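Hydrogenase maturation factor (Thermoanaerobacter tengcongensis, PDB 3VTH) probably transfers the carbamoyl group of carbamoyl phosphate to the C-terminal cysteine of HypE, at the cost of ATP, during [NiFe]-hydrogenase maturation. Local coordinates at residues Leu403-Phe408 against Asn437-Gln442; Asp526-Glu531 against Ala745-Glu750. All blocks are in the same frame, centred on the assembly; numbering follows the deposited sequence.

Contact 1. Residues Leu403-Phe408 against Asn437-Gln442; sequences LAVGGF and NYYIEQ
Y439 reaches from its helix to the backbone of V405 and ends there in a hydrogen bond. Its hydroxyl OH gives its proton to V405 O at 2.8 Å. The donor lies in the carbonyl plane on a lone pair, with a C=O...OH angle of 116°. The carbonyl oxygen sits at the ring edge, near the ring plane. CG of Y439 is anti to the backbone N (chi1 173°), which carries the ring away from the helix toward 403-408. The close part is small: V405 CB lies 3.1 Å from Y439 OH, and V405 CG1 is 3.7 Å from the same Y439 OH. V405 is the first residue after strand 402-404 of the Kae1-like domain, whose clan is the actin-type ATPases. G406 and G407 follow, and helix 433-449 reaches this loop through the Y439 side chain. S467 of helix 466-473 touches both V405 and Y439; its OG lies within hydrogen-bonding reach of G406 O and G407 O. A phenylalanine in place of Y439 would probably leave V405 O without this buried donor and the ring end without its anchor. The solvent side of the helix carries N437, exposed, and E441, partly exposed. E441 OE2 takes a weak bond from Q442 NE2 and has a long, weak ion pair with R365.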
ATOM      1  N   LEU A 403      -4.469  13.854  13.452  1.00 27.93           N
ATOM      2  CA  LEU A 403      -3.882  13.730  12.128  1.00 27.16           C
ATOM      3  C   LEU A 403      -2.397  13.393  12.301  1.00 26.14           C
ATOM      4  O   LEU A 403      -1.665  14.132  12.941  1.00 25.79           O
ATOM      5  CB  LEU A 403      -4.050  15.036  11.341  1.00 27.93           C
ATOM      6  CG  LEU A 403      -3.238  15.186  10.045  1.00 29.34           C
ATOM      7  CD1 LEU A 403      -3.696  14.180   8.959  1.00 27.28           C
ATOM      8  CD2 LEU A 403      -3.366  16.619   9.543  1.00 30.55           C
ATOM      9  N   ALA A 404      -1.972  12.275  11.726  1.00 24.78           N
ATOM     10  CA  ALA A 404      -0.562  11.907  11.670  1.00 23.75           C
ATOM     11  C   ALA A 404      -0.080  12.149  10.246  1.00 23.74           C
ATOM     12  O   ALA A 404      -0.652  11.617   9.304  1.00 23.19           O
ATOM     13  CB  ALA A 404      -0.374  10.454  12.079  1.00 22.49           C
ATOM     14  N   VAL A 405       0.959  12.976  10.107  1.00 23.82           N
ATOM     15  CA  VAL A 405       1.328  13.536   8.815  1.00 23.32           C
ATOM     16  C   VAL A 405       2.226  12.620   8.000  1.00 22.99           C
ATOM     17  O   VAL A 405       2.425  12.859   6.804  1.00 22.57           O
ATOM     18  CB  VAL A 405       1.959  14.952   8.933  1.00 23.70           C
ATOM     19  CG1 VAL A 405       0.922  15.972   9.476  1.00 25.36           C
ATOM     20  CG2 VAL A 405       3.246  14.931   9.758  1.00 22.87           C
ATOM     21  N   GLY A 406       2.769  11.586   8.641  1.00 22.47           N
ATOM     22  CA  GLY A 406       3.644  10.633   7.932  1.00 22.54           C
ATOM     23  C   GLY A 406       5.088  11.093   7.849  1.00 23.10           C
ATOM     24  O   GLY A 406       5.524  11.964   8.621  1.00 24.04           O
ATOM     25  N   GLY A 407       5.841  10.508   6.922  1.00 23.41           N
ATOM     26  CA  GLY A 407       7.253  10.843   6.762  1.00 23.74           C
ATOM     27  C   GLY A 407       7.522  11.552   5.441  1.00 25.06           C
ATOM     28  O   GLY A 407       6.742  12.405   5.007  1.00 26.36           O
ATOM     29  N   PHE A 408       8.622  11.178   4.805  1.00 24.58           N
ATOM     30  CA  PHE A 408       9.075  11.766   3.548  1.00 26.58           C
ATOM     31  C   PHE A 408       8.907  10.750   2.400  1.00 25.94           C
ATOM     32  O   PHE A 408       8.100  10.976   1.497  1.00 26.25           O
ATOM     33  CB  PHE A 408      10.526  12.296   3.690  1.00 27.44           C
ATOM     34  CG  PHE A 408      11.301  12.378   2.384  1.00 31.26           C
ATOM     35  CD1 PHE A 408      12.555  11.789   2.279  1.00 33.11           C
ATOM     36  CD2 PHE A 408      10.775  13.020   1.267  1.00 34.62           C
ATOM     37  CE1 PHE A 408      13.291  11.850   1.082  1.00 36.32           C
ATOM     38  CE2 PHE A 408      11.492  13.080   0.073  1.00 37.16           C
ATOM     39  CZ  PHE A 408      12.760  12.497  -0.021  1.00 36.63           C
ATOM     40  N   ASN A 437       1.511  19.624  -3.060  1.00 39.13           N
ATOM     41  CA  ASN A 437       0.171  20.157  -3.361  1.00 40.37           C
ATOM     42  C   ASN A 437      -0.894  19.065  -3.339  1.00 38.89           C
ATOM     43  O   ASN A 437      -1.990  19.264  -2.812  1.00 39.00           O
ATOM     44  CB  ASN A 437       0.135  20.880  -4.714  1.00 42.36           C
ATOM     45  CG  ASN A 437       0.891  22.188  -4.704  1.00 45.70           C
ATOM     46  OD1 ASN A 437       1.177  22.751  -5.764  1.00 50.46           O
ATOM     47  ND2 ASN A 437       1.221  22.688  -3.514  1.00 47.69           N
ATOM     48  N   TYR A 438      -0.549  17.923  -3.919  1.00 37.58           N
ATOM     49  CA  TYR A 438      -1.395  16.739  -3.956  1.00 36.49           C
ATOM     50  C   TYR A 438      -1.639  16.145  -2.558  1.00 35.36           C
ATOM     51  O   TYR A 438      -2.786  15.848  -2.192  1.00 35.04           O
ATOM     52  CB  TYR A 438      -0.759  15.722  -4.885  1.00 36.08           C
ATOM     53  CG  TYR A 438      -1.376  14.345  -4.901  1.00 36.12           C
ATOM     54  CD1 TYR A 438      -0.569  13.217  -4.780  1.00 35.30           C
ATOM     55  CD2 TYR A 438      -2.760  14.155  -5.057  1.00 35.99           C
ATOM     56  CE1 TYR A 438      -1.108  11.930  -4.812  1.00 36.02           C
ATOM     57  CE2 TYR A 438      -3.314  12.855  -5.063  1.00 34.29           C
ATOM     58  CZ  TYR A 438      -2.484  11.759  -4.954  1.00 35.26           C
ATOM     59  OH  TYR A 438      -2.984  10.470  -4.985  1.00 35.50           O
ATOM     60  N   TYR A 439      -0.567  15.988  -1.789  1.00 33.10           N
ATOM     61  CA  TYR A 439      -0.672  15.648  -0.374  1.00 32.31           C
ATOM     62  C   TYR A 439      -1.665  16.557   0.355  1.00 33.82           C
ATOM     63  O   TYR A 439      -2.573  16.075   1.010  1.00 32.86           O
ATOM     64  CB  TYR A 439       0.716  15.767   0.239  1.00 31.13           C
ATOM     65  CG  TYR A 439       0.855  15.612   1.726  1.00 28.39           C
ATOM     66  CD1 TYR A 439       1.025  16.729   2.532  1.00 30.83           C
ATOM     67  CD2 TYR A 439       0.914  14.353   2.318  1.00 24.45           C
ATOM     68  CE1 TYR A 439       1.234  16.606   3.907  1.00 29.80           C
ATOM     69  CE2 TYR A 439       1.116  14.212   3.700  1.00 26.77           C
ATOM     70  CZ  TYR A 439       1.268  15.359   4.488  1.00 28.13           C
ATOM     71  OH  TYR A 439       1.475  15.272   5.857  1.00 26.62           O
ATOM     72  N   ILE A 440      -1.491  17.869   0.217  1.00 36.15           N
ATOM     73  CA  ILE A 440      -2.338  18.856   0.908  1.00 38.88           C
ATOM     74  C   ILE A 440      -3.806  18.700   0.566  1.00 39.29           C
ATOM     75  O   ILE A 440      -4.653  18.732   1.457  1.00 40.19           O
ATOM     76  CB  ILE A 440      -1.894  20.323   0.625  1.00 40.28           C
ATOM     77  CG1 ILE A 440      -0.579  20.618   1.332  1.00 41.21           C
ATOM     78  CG2 ILE A 440      -2.966  21.327   1.074  1.00 43.14           C
ATOM     79  CD1 ILE A 440      -0.487  20.026   2.708  1.00 40.16           C
ATOM     80  N   GLU A 441      -4.091  18.509  -0.720  1.00 40.19           N
ATOM     81  CA  GLU A 441      -5.452  18.345  -1.215  1.00 41.18           C
ATOM     82  C   GLU A 441      -6.091  17.031  -0.747  1.00 39.09           C
ATOM     83  O   GLU A 441      -7.300  16.974  -0.507  1.00 39.51           O
ATOM     84  CB  GLU A 441      -5.498  18.431  -2.753  1.00 42.70           C
ATOM     85  CG  GLU A 441      -5.384  17.058  -3.501  1.00 46.15           C
ATOM     86  CD  GLU A 441      -6.041  17.047  -4.890  1.00 52.81           C
ATOM     87  OE1 GLU A 441      -6.701  18.051  -5.263  1.00 56.08           O
ATOM     88  OE2 GLU A 441      -5.899  16.030  -5.618  1.00 55.51           O
ATOM     89  N   GLN A 442      -5.292  15.971  -0.646  1.00 36.36           N
ATOM     90  CA  GLN A 442      -5.803  14.703  -0.151  1.00 33.88           C
ATOM     91  C   GLN A 442      -6.148  14.790   1.328  1.00 32.55           C
ATOM     92  O   GLN A 442      -7.156  14.236   1.760  1.00 31.82           O
ATOM     93  CB  GLN A 442      -4.828  13.557  -0.448  1.00 33.42           C
ATOM     94  CG  GLN A 442      -4.805  13.178  -1.934  1.00 34.77           C
ATOM     95  CD  GLN A 442      -6.199  12.958  -2.515  1.00 35.60           C
ATOM     96  OE1 GLN A 442      -6.860  11.961  -2.221  1.00 35.26           O
ATOM     97  NE2 GLN A 442      -6.650  13.896  -3.341  1.00 35.86           N
TER

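Contact 2. Residues Asp526-Glu531 against Ala745-Glu750; sequences DLKSFE and ANKILE
L527 and K528 lie against the aliphatic part of K747. L527 CB meets K747 CB at 3.7 Å, and L527 O lies 3.6 Å from K747 CB. K528 CB touches K747 CG at 3.7 Å. Farther out the two lysine chains run obliquely past each other, with K528 CD 4.1 Å from K747 CE. I748 adds a looser edge: I748 CD1 is 4.3 Å from K528 O. K747 CG is anti to the backbone N (chi1 -179°), which lays it beside L527 CB and K528 CB; the bend at chi2 (76°) then sends the rest of the chain alongside K528. The loop is shaped by an Asx turn. D526 OD1 accepts from K528 N at 2.8 Å, met from above the carboxylate plane, and also weakly from S529 N. D526 N bonds to S529 O in this turn of a beta hairpin, between strands 517-525 and 530-542. The hairpin turn, in the second Kae1-like subdomain, thus rests on helix 737-749, near the C-terminus. Beyond the contact, A745 and L749 pack on I402 of strand 402-404, and A745 and I748 on I479. No hydrogen bond or salt bridge crosses directly, so the grip is aliphatic. K528 NZ and K747 NZ are 5.2 Å apart, weakly bridged by water 1. K747 NZ forms a salt bridge with D498, which probably offsets its charge; K528 NZ has a long, weak ion pair with a bound phosphate.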
ATOM      1  N   ASP A 526       6.736   0.745  24.131  1.00 31.23           N
ATOM      2  CA  ASP A 526       5.297   0.532  24.110  1.00 31.70           C
ATOM      3  C   ASP A 526       4.730   1.618  23.213  1.00 30.46           C
ATOM      4  O   ASP A 526       5.462   2.182  22.416  1.00 29.16           O
ATOM      5  CB  ASP A 526       4.701   0.548  25.531  1.00 32.90           C
ATOM      6  CG  ASP A 526       5.061   1.805  26.327  1.00 35.10           C
ATOM      7  OD1 ASP A 526       5.408   2.850  25.732  1.00 34.56           O
ATOM      8  OD2 ASP A 526       4.994   1.744  27.579  1.00 40.34           O
ATOM      9  N   LEU A 527       3.448   1.939  23.352  1.00 30.65           N
ATOM     10  CA  LEU A 527       2.854   2.957  22.491  1.00 30.15           C
ATOM     11  C   LEU A 527       3.104   4.373  23.022  1.00 31.10           C
ATOM     12  O   LEU A 527       2.702   5.350  22.404  1.00 31.97           O
ATOM     13  CB  LEU A 527       1.350   2.707  22.318  1.00 30.26           C
ATOM     14  CG  LEU A 527       0.872   1.450  21.562  1.00 30.60           C
ATOM     15  CD1 LEU A 527      -0.650   1.368  21.547  1.00 29.37           C
ATOM     16  CD2 LEU A 527       1.406   1.417  20.134  1.00 29.55           C
ATOM     17  N   LYS A 528       3.742   4.500  24.177  1.00 31.42           N
ATOM     18  CA  LYS A 528       3.926   5.836  24.733  1.00 32.25           C
ATOM     19  C   LYS A 528       5.372   6.265  24.982  1.00 31.79           C
ATOM     20  O   LYS A 528       5.608   7.394  25.419  1.00 32.56           O
ATOM     21  CB  LYS A 528       3.095   6.007  26.009  1.00 33.41           C
ATOM     22  CG  LYS A 528       3.347   4.964  27.092  1.00 35.28           C
ATOM     23  CD  LYS A 528       2.313   5.127  28.232  1.00 40.42           C
ATOM     24  CE  LYS A 528       2.456   4.034  29.286  1.00 42.59           C
ATOM     25  NZ  LYS A 528       1.481   4.219  30.403  1.00 47.93           N
ATOM     26  N   SER A 529       6.324   5.367  24.734  1.00 31.43           N
ATOM     27  CA  SER A 529       7.747   5.627  25.007  1.00 31.52           C
ATOM     28  C   SER A 529       8.610   4.560  24.355  1.00 30.97           C
ATOM     29  O   SER A 529       8.114   3.489  23.991  1.00 30.09           O
ATOM     30  CB  SER A 529       8.015   5.593  26.516  1.00 33.60           C
ATOM     31  OG  SER A 529       7.741   4.292  27.022  1.00 34.31           O
ATOM     32  N   PHE A 530       9.901   4.852  24.237  1.00 30.50           N
ATOM     33  CA  PHE A 530      10.878   3.879  23.772  1.00 30.41           C
ATOM     34  C   PHE A 530      12.184   4.046  24.533  1.00 31.26           C
ATOM     35  O   PHE A 530      12.485   5.134  25.036  1.00 31.30           O
ATOM     36  CB  PHE A 530      11.099   4.003  22.255  1.00 28.99           C
ATOM     37  CG  PHE A 530      11.933   5.191  21.857  1.00 30.28           C
ATOM     38  CD1 PHE A 530      13.330   5.089  21.762  1.00 31.13           C
ATOM     39  CD2 PHE A 530      11.340   6.405  21.580  1.00 29.61           C
ATOM     40  CE1 PHE A 530      14.110   6.196  21.411  1.00 32.04           C
ATOM     41  CE2 PHE A 530      12.113   7.504  21.212  1.00 32.47           C
ATOM     42  CZ  PHE A 530      13.494   7.402  21.126  1.00 30.83           C
ATOM     43  N   GLU A 531      12.929   2.953  24.650  1.00 31.49           N
ATOM     44  CA  GLU A 531      14.296   2.994  25.146  1.00 32.60           C
ATOM     45  C   GLU A 531      15.175   2.366  24.063  1.00 31.42           C
ATOM     46  O   GLU A 531      14.869   1.288  23.567  1.00 30.33           O
ATOM     47  CB  GLU A 531      14.444   2.245  26.484  1.00 34.37           C
ATOM     48  CG  GLU A 531      15.918   2.215  26.971  1.00 38.02           C
ATOM     49  CD  GLU A 531      16.149   1.501  28.316  1.00 44.02           C
ATOM     50  OE1 GLU A 531      15.195   0.928  28.892  1.00 46.18           O
ATOM     51  OE2 GLU A 531      17.311   1.510  28.785  1.00 44.36           O
ATOM     52  N   ALA A 745       0.530   8.859  19.415  1.00 25.46           N
ATOM     53  CA  ALA A 745      -0.001  10.127  19.900  1.00 26.46           C
ATOM     54  C   ALA A 745      -1.307   9.886  20.666  1.00 27.64           C
ATOM     55  O   ALA A 745      -1.554  10.516  21.703  1.00 28.67           O
ATOM     56  CB  ALA A 745      -0.196  11.119  18.739  1.00 25.94           C
ATOM     57  N   ASN A 746      -2.117   8.947  20.173  1.00 27.77           N
ATOM     58  CA  ASN A 746      -3.357   8.571  20.839  1.00 28.97           C
ATOM     59  C   ASN A 746      -3.112   8.038  22.243  1.00 29.71           C
ATOM     60  O   ASN A 746      -3.824   8.406  23.176  1.00 30.65           O
ATOM     61  CB  ASN A 746      -4.157   7.557  20.014  1.00 28.87           C
ATOM     62  CG  ASN A 746      -5.483   7.210  20.664  1.00 31.83           C
ATOM     63  OD1 ASN A 746      -6.396   8.041  20.727  1.00 34.69           O
ATOM     64  ND2 ASN A 746      -5.579   5.994  21.190  1.00 32.32           N
ATOM     65  N   LYS A 747      -2.073   7.218  22.398  1.00 29.32           N
ATOM     66  CA  LYS A 747      -1.746   6.660  23.706  1.00 30.42           C
ATOM     67  C   LYS A 747      -1.320   7.757  24.674  1.00 31.34           C
ATOM     68  O   LYS A 747      -1.754   7.781  25.822  1.00 31.62           O
ATOM     69  CB  LYS A 747      -0.669   5.575  23.599  1.00 29.72           C
ATOM     70  CG  LYS A 747      -0.310   4.928  24.950  1.00 31.13           C
ATOM     71  CD  LYS A 747      -1.390   3.934  25.409  1.00 35.92           C
ATOM     72  CE  LYS A 747      -0.953   3.224  26.692  1.00 38.35           C
ATOM     73  NZ  LYS A 747      -1.809   2.034  26.956  1.00 42.72           N
ATOM     74  N   ILE A 748      -0.497   8.684  24.184  1.00 31.10           N
ATOM     75  CA  ILE A 748      -0.102   9.854  24.972  1.00 32.51           C
ATOM     76  C   ILE A 748      -1.329  10.695  25.416  1.00 34.69           C
ATOM     77  O   ILE A 748      -1.425  11.074  26.575  1.00 35.67           O
ATOM     78  CB  ILE A 748       0.977  10.690  24.224  1.00 31.95           C
ATOM     79  CG1 ILE A 748       2.293   9.896  24.203  1.00 30.15           C
ATOM     80  CG2 ILE A 748       1.159  12.061  24.899  1.00 32.12           C
ATOM     81  CD1 ILE A 748       3.400  10.413  23.248  1.00 28.65           C
ATOM     82  N   LEU A 749      -2.263  10.955  24.499  1.00 35.84           N
ATOM     83  CA  LEU A 749      -3.510  11.688  24.825  1.00 39.02           C
ATOM     84  C   LEU A 749      -4.300  11.094  25.962  1.00 40.43           C
ATOM     85  O   LEU A 749      -4.918  11.826  26.738  1.00 42.81           O
ATOM     86  CB  LEU A 749      -4.461  11.777  23.623  1.00 38.93           C
ATOM     87  CG  LEU A 749      -4.014  12.509  22.358  1.00 40.43           C
ATOM     88  CD1 LEU A 749      -5.267  13.045  21.658  1.00 42.72           C
ATOM     89  CD2 LEU A 749      -3.052  13.640  22.699  1.00 42.29           C
ATOM     90  N   GLU A 750      -4.328   9.771  26.055  1.00 40.86           N
ATOM     91  CA  GLU A 750      -5.123   9.163  27.117  1.00 43.58           C
ATOM     92  C   GLU A 750      -4.395   9.012  28.443  1.00 43.90           C
ATOM     93  O   GLU A 750      -4.981   8.572  29.420  1.00 44.77           O
ATOM     94  CB  GLU A 750      -5.797   7.862  26.655  1.00 44.39           C
ATOM     95  CG  GLU A 750      -4.900   6.710  26.281  1.00 46.33           C
ATOM     96  CD  GLU A 750      -5.639   5.703  25.407  1.00 49.44           C
ATOM     97  OE1 GLU A 750      -6.838   5.922  25.132  1.00 52.63           O
ATOM     98  OE2 GLU A 750      -5.032   4.701  24.983  1.00 51.15           O
TER
HETATM   99  O   HOH W   1      -1.009   1.807  30.238  1.00 40.37           O

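Contact 1 is buried, while contact 2 is partly buried and reaches the surface through its lysines. Their centres are 22 Å apart and their nearest atoms about 7 Å, so they do not touch. Strand 402-404 and helix 737-749 tie them together: A404, in the segment 403-408, packs on Q741 and A742 of that helix, and G406 N bonds to Q741 OE1. Contact 1 rests on one neutral hydrogen bond to a main-chain carbonyl and buries 86 Å² in all. Contact 2 has no direct hydrogen bond across it and buries 227 Å², through alkyl chains. The first ties a helix to the loop that leaves strand 402-404. The second joins distant parts of the sequence.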